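Local coordinates for extracellular solute-binding protein (Bordetella parapertussis, PDB 3PU5) that probably captures a small solute, perhaps a polyamine, outside the cytoplasmic membrane and hands it to an ABC-type importer, at residues A[8-13]-A[62-67]; A[15-20]-A[273-278]; A[50-55]-A[71-76]. One frame throughout, in Å; residues are numbered along the deposited sequence.

Contact 1. Residues A[8-13]-A[62-67]; sequences IYVTSS and VAAFGG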
# COMPACT_ATOMS: atom_id res chain seq x y z
N ILE A 8 -15.67 -15.05 -14.75
CA ILE A 8 -14.59 -14.08 -14.97
C ILE A 8 -13.27 -14.50 -14.32
O ILE A 8 -13.25 -15.25 -13.33
CB ILE A 8 -14.96 -12.62 -14.53
CG1 ILE A 8 -15.27 -12.54 -13.02
CG2 ILE A 8 -16.11 -12.07 -15.37
CD1 ILE A 8 -15.44 -11.09 -12.51
N TYR A 9 -12.17 -14.01 -14.89
CA TYR A 9 -10.84 -14.29 -14.37
C TYR A 9 -10.22 -13.00 -13.82
O TYR A 9 -10.19 -11.96 -14.49
CB TYR A 9 -9.96 -14.96 -15.43
CG TYR A 9 -10.44 -16.35 -15.79
CD1 TYR A 9 -11.51 -16.54 -16.66
CD2 TYR A 9 -9.84 -17.48 -15.24
CE1 TYR A 9 -11.96 -17.82 -16.98
CE2 TYR A 9 -10.28 -18.76 -15.55
CZ TYR A 9 -11.34 -18.92 -16.41
OH TYR A 9 -11.78 -20.19 -16.72
N VAL A 10 -9.76 -13.06 -12.57
CA VAL A 10 -9.25 -11.90 -11.85
C VAL A 10 -7.87 -12.24 -11.30
O VAL A 10 -7.71 -13.23 -10.57
CB VAL A 10 -10.18 -11.51 -10.66
CG1 VAL A 10 -9.64 -10.25 -9.93
CG2 VAL A 10 -11.61 -11.27 -11.13
N THR A 11 -6.88 -11.42 -11.65
CA THR A 11 -5.53 -11.69 -11.19
C THR A 11 -5.44 -11.50 -9.69
O THR A 11 -6.21 -10.75 -9.09
CB THR A 11 -4.49 -10.79 -11.87
OG1 THR A 11 -4.65 -9.44 -11.41
CG2 THR A 11 -4.64 -10.83 -13.38
N SER A 12 -4.49 -12.20 -9.09
CA SER A 12 -4.16 -12.01 -7.69
C SER A 12 -2.73 -12.47 -7.46
O SER A 12 -2.04 -12.90 -8.39
CB SER A 12 -5.14 -12.76 -6.80
OG SER A 12 -5.11 -12.24 -5.48
N SER A 13 -2.27 -12.37 -6.21
CA SER A 13 -0.88 -12.67 -5.91
C SER A 13 -0.71 -14.09 -5.39
O SER A 13 -0.43 -15.02 -6.16
CB SER A 13 -0.33 -11.66 -4.89
OG SER A 13 -1.21 -11.50 -3.79
N VAL A 62 -10.23 -8.91 -15.07
CA VAL A 62 -9.94 -7.89 -14.06
C VAL A 62 -8.46 -7.92 -13.72
O VAL A 62 -7.92 -8.96 -13.34
CB VAL A 62 -10.79 -8.07 -12.79
CG1 VAL A 62 -10.35 -7.07 -11.69
CG2 VAL A 62 -12.27 -7.89 -13.10
N ALA A 63 -7.82 -6.77 -13.90
CA ALA A 63 -6.41 -6.63 -13.56
C ALA A 63 -6.34 -6.15 -12.14
O ALA A 63 -6.85 -5.08 -11.82
CB ALA A 63 -5.74 -5.63 -14.49
N ALA A 64 -5.72 -6.94 -11.27
CA ALA A 64 -5.63 -6.58 -9.87
C ALA A 64 -4.24 -6.91 -9.37
O ALA A 64 -3.94 -8.08 -9.07
CB ALA A 64 -6.70 -7.32 -9.06
N PHE A 65 -3.38 -5.90 -9.30
CA PHE A 65 -2.01 -6.09 -8.82
C PHE A 65 -1.29 -4.76 -8.57
O PHE A 65 -1.90 -3.70 -8.63
CB PHE A 65 -1.20 -6.99 -9.76
CG PHE A 65 -1.23 -6.57 -11.20
CD1 PHE A 65 -0.43 -5.53 -11.65
CD2 PHE A 65 -2.04 -7.24 -12.11
CE1 PHE A 65 -0.46 -5.14 -13.00
CE2 PHE A 65 -2.07 -6.86 -13.45
CZ PHE A 65 -1.28 -5.81 -13.89
N GLY A 66 0.01 -4.84 -8.31
CA GLY A 66 0.82 -3.70 -7.91
C GLY A 66 0.82 -2.49 -8.83
O GLY A 66 0.67 -2.62 -10.05
N GLY A 67 1.04 -1.32 -8.24
CA GLY A 67 0.98 -0.06 -8.95
C GLY A 67 2.00 0.13 -10.06
O GLY A 67 1.66 0.63 -11.13
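Y9 opens the pairing of two neighbouring parallel strands in one lobe of a periplasmic-binding-protein fold: its carbonyl O accepts the N-H of V62 at 3.1 Å, the donor lying in the carbonyl plane. Its ring leads away from strand 62-65 and stacks on H7. V10 follows, its side chain beside that of V62 and pointing the same way; CG2 of V10 lies 3.7 Å from CB of V62. Such branched residues suit an extended backbone, and together the two valines form an apolar patch covered by helix 252-262 through F258 and A255. T11 gives its N-H to O of V62 (3.2 Å, 168° at the hydrogen), so one residue of strand 62-65 is gripped at both N and O by the residues flanking V10. Beyond this single bridge a side chain takes over from the backbone. With chi1 69°, the hydroxyl of T11 sits between its own N and carbonyl carbon and swings toward strand 62-65, where OG1 accepts the N-H of A64 at 2.7 Å. Threonine supplies both this oxygen and a methyl that packs on O of V62. At the F65 ring OG1 lies at the edge, in plane, 3.5 Å from CD2.

Contact 2. Residues A[15-20]-A[273-278]; sequences GSFLEN and EAMYYG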
# COMPACT_ATOMS: atom_id res chain seq x y z
N GLY A 15 -0.76 -16.61 -1.31
CA GLY A 15 -0.82 -16.64 0.13
C GLY A 15 -2.08 -16.05 0.73
O GLY A 15 -3.17 -16.17 0.17
N SER A 16 -1.92 -15.40 1.87
CA SER A 16 -3.03 -14.93 2.67
C SER A 16 -3.86 -13.86 1.96
O SER A 16 -5.08 -13.78 2.12
CB SER A 16 -2.50 -14.38 4.00
OG SER A 16 -3.55 -14.17 4.92
N PHE A 17 -3.18 -13.01 1.18
CA PHE A 17 -3.86 -11.96 0.43
C PHE A 17 -4.88 -12.61 -0.50
O PHE A 17 -6.06 -12.28 -0.46
CB PHE A 17 -2.85 -11.14 -0.37
CG PHE A 17 -3.46 -9.98 -1.13
CD1 PHE A 17 -3.95 -10.17 -2.42
CD2 PHE A 17 -3.51 -8.71 -0.57
CE1 PHE A 17 -4.49 -9.11 -3.13
CE2 PHE A 17 -4.04 -7.64 -1.28
CZ PHE A 17 -4.54 -7.85 -2.56
N LEU A 18 -4.40 -13.54 -1.33
CA LEU A 18 -5.26 -14.22 -2.29
C LEU A 18 -6.41 -15.00 -1.62
O LEU A 18 -7.54 -15.00 -2.10
CB LEU A 18 -4.43 -15.15 -3.19
CG LEU A 18 -5.15 -15.75 -4.41
CD1 LEU A 18 -4.16 -16.11 -5.52
CD2 LEU A 18 -5.99 -16.95 -4.02
N GLU A 19 -6.10 -15.68 -0.52
CA GLU A 19 -7.10 -16.44 0.21
C GLU A 19 -8.20 -15.51 0.70
O GLU A 19 -9.38 -15.86 0.71
CB GLU A 19 -6.46 -17.14 1.41
CG GLU A 19 -5.39 -18.14 1.04
CD GLU A 19 -4.65 -18.68 2.25
OE1 GLU A 19 -4.90 -18.19 3.38
OE2 GLU A 19 -3.80 -19.59 2.07
N ASN A 20 -7.79 -14.31 1.11
CA ASN A 20 -8.77 -13.37 1.63
C ASN A 20 -9.56 -12.65 0.55
O ASN A 20 -10.73 -12.35 0.77
CB ASN A 20 -8.13 -12.42 2.64
CG ASN A 20 -7.96 -13.08 3.99
OD1 ASN A 20 -8.91 -13.17 4.76
ND2 ASN A 20 -6.75 -13.57 4.27
N GLU A 273 -10.88 -5.68 7.20
CA GLU A 273 -10.85 -6.10 8.60
C GLU A 273 -10.04 -7.39 8.77
O GLU A 273 -9.31 -7.56 9.75
CB GLU A 273 -12.27 -6.32 9.11
CG GLU A 273 -13.08 -5.03 9.26
CD GLU A 273 -13.11 -4.50 10.68
OE1 GLU A 273 -12.46 -5.10 11.56
OE2 GLU A 273 -13.80 -3.49 10.91
N ALA A 274 -10.19 -8.31 7.82
CA ALA A 274 -9.49 -9.58 7.85
C ALA A 274 -7.97 -9.40 7.67
O ALA A 274 -7.17 -10.09 8.30
CB ALA A 274 -10.04 -10.52 6.78
N MSE A 275 -7.59 -8.46 6.81
CA MSE A 275 -6.19 -8.24 6.48
C MSE A 275 -5.51 -7.14 7.29
O MSE A 275 -4.32 -6.92 7.14
CB MSE A 275 -6.04 -7.90 4.99
CG MSE A 275 -6.44 -9.01 4.07
SE MSE A 275 -5.21 -10.54 4.21
CE MSE A 275 -3.57 -9.68 3.56
N TYR A 276 -6.26 -6.46 8.16
CA TYR A 276 -5.75 -5.26 8.83
C TYR A 276 -5.28 -4.20 7.82
O TYR A 276 -4.19 -3.62 7.96
CB TYR A 276 -4.63 -5.58 9.83
CG TYR A 276 -5.08 -6.36 11.05
CD1 TYR A 276 -5.59 -7.65 10.93
CD2 TYR A 276 -4.97 -5.83 12.32
CE1 TYR A 276 -5.99 -8.37 12.04
CE2 TYR A 276 -5.37 -6.53 13.44
CZ TYR A 276 -5.88 -7.80 13.29
OH TYR A 276 -6.27 -8.52 14.40
N TYR A 277 -6.10 -3.97 6.80
CA TYR A 277 -5.88 -2.93 5.81
C TYR A 277 -6.90 -1.81 6.00
O TYR A 277 -7.93 -1.99 6.67
CB TYR A 277 -6.07 -3.47 4.40
CG TYR A 277 -5.01 -4.43 3.89
CD1 TYR A 277 -3.73 -4.44 4.42
CD2 TYR A 277 -5.30 -5.30 2.85
CE1 TYR A 277 -2.76 -5.32 3.93
CE2 TYR A 277 -4.35 -6.17 2.36
CZ TYR A 277 -3.09 -6.17 2.90
OH TYR A 277 -2.15 -7.05 2.38
N GLY A 278 -6.62 -0.66 5.37
CA GLY A 278 -7.58 0.41 5.28
C GLY A 278 -8.41 0.29 4.02
O GLY A 278 -7.88 -0.01 2.95
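The rings of F17 and Y277 meet edge to edge where the first turns of helix 15-33, the first helix of the solute-binding-protein fold, meet the C-terminal end of helix 265-275. OH of Y277 lies in the plane of the F17 ring, 3.6 Å from CD2, while that same CD2 lies at the edge of the tyrosine ring, and the two side chains cross at about a right angle. One face of Y277 is taken by CB of M275, 3.4 Å above the ring plane and offset toward the rim. F17 also makes an edge-to-face pair with F271, one turn before M275. Its CG is anti to the backbone N (chi1 -177°), which hangs the ring off the helix beside Y277.

M275, a selenomethionine, buries the most surface of any residue here. Bends at chi2 and chi3 fold its chain round, laying CE 3.9 Å from CA of F17 and SE 3.4 Å from ND2 of N20; a methionine-type chain, unbranched and flexible, can follow such a path. The small A274 lets N20 approach closely, CB to OD1 being 3.5 Å. The amide of N20 is fixed from within its own helix: ND2 donates to O of S16 at 2.7 Å, with that oxygen near the amide plane. O of S16 also takes the backbone N-H of N20, and the two donors arrive from opposite faces of its carbonyl plane.

Contact 3. Residues A[50-55]-A[71-76]; sequences KILSSR and YRLIRA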
# COMPACT_ATOMS: atom_id res chain seq x y z
N LYS A 50 1.65 -10.46 -19.40
CA LYS A 50 0.67 -11.34 -20.04
C LYS A 50 -0.47 -10.53 -20.63
O LYS A 50 -0.90 -10.79 -21.75
CB LYS A 50 0.14 -12.38 -19.06
CG LYS A 50 -0.80 -13.37 -19.72
CD LYS A 50 -0.75 -14.70 -18.99
CE LYS A 50 -1.71 -15.72 -19.59
NZ LYS A 50 -1.63 -16.97 -18.79
N ILE A 51 -0.96 -9.55 -19.87
CA ILE A 51 -2.02 -8.68 -20.37
C ILE A 51 -1.52 -7.80 -21.50
O ILE A 51 -2.20 -7.60 -22.50
CB ILE A 51 -2.61 -7.79 -19.27
CG1 ILE A 51 -3.39 -8.64 -18.25
CG2 ILE A 51 -3.52 -6.74 -19.89
CD1 ILE A 51 -3.56 -7.95 -16.90
N LEU A 52 -0.31 -7.28 -21.34
CA LEU A 52 0.33 -6.49 -22.39
C LEU A 52 0.42 -7.27 -23.70
O LEU A 52 0.11 -6.75 -24.78
CB LEU A 52 1.74 -6.11 -21.95
CG LEU A 52 1.95 -4.64 -21.62
CD1 LEU A 52 3.18 -4.48 -20.72
CD2 LEU A 52 2.08 -3.85 -22.91
N SER A 53 0.85 -8.53 -23.59
CA SER A 53 1.16 -9.36 -24.75
C SER A 53 -0.08 -9.88 -25.45
O SER A 53 -0.02 -10.37 -26.57
CB SER A 53 1.98 -10.57 -24.31
OG SER A 53 3.12 -10.18 -23.58
N SER A 54 -1.22 -9.78 -24.78
CA SER A 54 -2.42 -10.45 -25.26
C SER A 54 -2.87 -9.95 -26.62
O SER A 54 -2.76 -8.77 -26.95
CB SER A 54 -3.56 -10.32 -24.25
OG SER A 54 -4.72 -10.96 -24.74
N ARG A 55 -3.39 -10.89 -27.41
CA ARG A 55 -4.01 -10.58 -28.68
C ARG A 55 -5.36 -11.28 -28.72
O ARG A 55 -5.50 -12.42 -28.29
CB ARG A 55 -3.12 -11.06 -29.84
N TYR A 71 0.89 0.57 -13.86
CA TYR A 71 1.17 1.79 -14.60
C TYR A 71 1.62 1.45 -16.02
O TYR A 71 1.44 2.23 -16.93
CB TYR A 71 2.22 2.65 -13.89
CG TYR A 71 2.10 4.12 -14.22
CD1 TYR A 71 2.97 4.72 -15.13
CD2 TYR A 71 1.11 4.91 -13.64
CE1 TYR A 71 2.86 6.07 -15.45
CE2 TYR A 71 0.99 6.25 -13.95
CZ TYR A 71 1.87 6.83 -14.85
OH TYR A 71 1.76 8.17 -15.16
N ARG A 72 2.19 0.26 -16.21
CA ARG A 72 2.56 -0.19 -17.55
C ARG A 72 1.33 -0.32 -18.44
O ARG A 72 1.33 0.09 -19.61
CB ARG A 72 3.30 -1.54 -17.49
CG ARG A 72 4.63 -1.51 -16.76
CD ARG A 72 5.11 -2.92 -16.43
NE ARG A 72 5.46 -3.68 -17.62
CZ ARG A 72 5.82 -4.96 -17.60
NH1 ARG A 72 5.87 -5.63 -16.45
NH2 ARG A 72 6.14 -5.58 -18.73
N LEU A 73 0.27 -0.90 -17.88
CA LEU A 73 -0.96 -1.15 -18.62
C LEU A 73 -1.69 0.15 -18.88
O LEU A 73 -2.39 0.29 -19.88
CB LEU A 73 -1.85 -2.09 -17.83
CG LEU A 73 -1.32 -3.50 -17.76
CD1 LEU A 73 -2.44 -4.44 -17.35
CD2 LEU A 73 -0.79 -3.86 -19.13
N ILE A 74 -1.55 1.10 -17.97
CA ILE A 74 -2.08 2.44 -18.17
C ILE A 74 -1.42 3.09 -19.38
O ILE A 74 -2.11 3.63 -20.25
CB ILE A 74 -1.81 3.34 -16.95
CG1 ILE A 74 -2.81 3.01 -15.85
CG2 ILE A 74 -1.96 4.81 -17.33
CD1 ILE A 74 -4.22 3.37 -16.23
N ARG A 75 -0.10 3.04 -19.42
CA ARG A 75 0.67 3.64 -20.50
C ARG A 75 0.40 2.97 -21.85
O ARG A 75 0.51 3.61 -22.89
CB ARG A 75 2.17 3.56 -20.18
CG ARG A 75 2.57 4.38 -18.96
CD ARG A 75 2.24 5.85 -19.15
NE ARG A 75 2.93 6.40 -20.32
CZ ARG A 75 2.95 7.69 -20.64
NH1 ARG A 75 2.31 8.58 -19.87
NH2 ARG A 75 3.61 8.10 -21.72
N ALA A 76 0.03 1.69 -21.82
CA ALA A 76 -0.23 0.94 -23.05
C ALA A 76 -1.72 0.84 -23.40
O ALA A 76 -2.09 0.08 -24.30
CB ALA A 76 0.40 -0.44 -22.97
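I51 and L73 set their side chains at about a right angle, and CD1 of the leucine fits into the angle of the isoleucine, 3.6 Å from CG2 and 3.7 Å from CD1 of I51. The other branch of L73, CD2, turns to L52, whose CG is 3.8 Å away; this pair meets at a slant. One leucine thus touches two successive residues of the facing helix with its two methyls, a task its forked end suits. Helices 44-53 and 67-75 are the helices on either side of strand 62-65 in the chain, a helix-strand-helix run within one alpha/beta lobe of the binding-protein fold. Both I51 and L73, which are buried, also rest on F65 of that strand. L52 forks in turn: CD2 touches CB of A76 at 3.8 Å, where a small residue lets the end of helix 67-75 come near, and CD1 meets the guanidinium of R72, 3.7 Å from NH2, the two side chains crossing at about a right angle. The bend of R72 at chi3 (68°) carries its charged end across the leucine methyl, while its NH1 is held in a salt bridge to OD1 of D69.

Overall arrangement
Strand 62-65 of contact 1 lies in the chain between the two helices of contact 3, and the two contacts have centres 13 Å apart; CB of A63 touches CD1 of I51 at 4.0 Å, joining the strand pairing to the helix pair packed on it. Contact 2 lies 15 Å from contact 1, centre to centre, where helix 15-33 follows directly on strand 7-12 and S12 packs against F17 and L18. Contacts 2 and 3 do not touch, their nearest atoms being about 14 Å apart. Along the chain the first strand and helix come first, then 50-55, 62-67 and 71-76, and only much later 273-278. A late helix thus returns to the N-terminal elements, as in two-lobed binding proteins whose chain crosses between lobes.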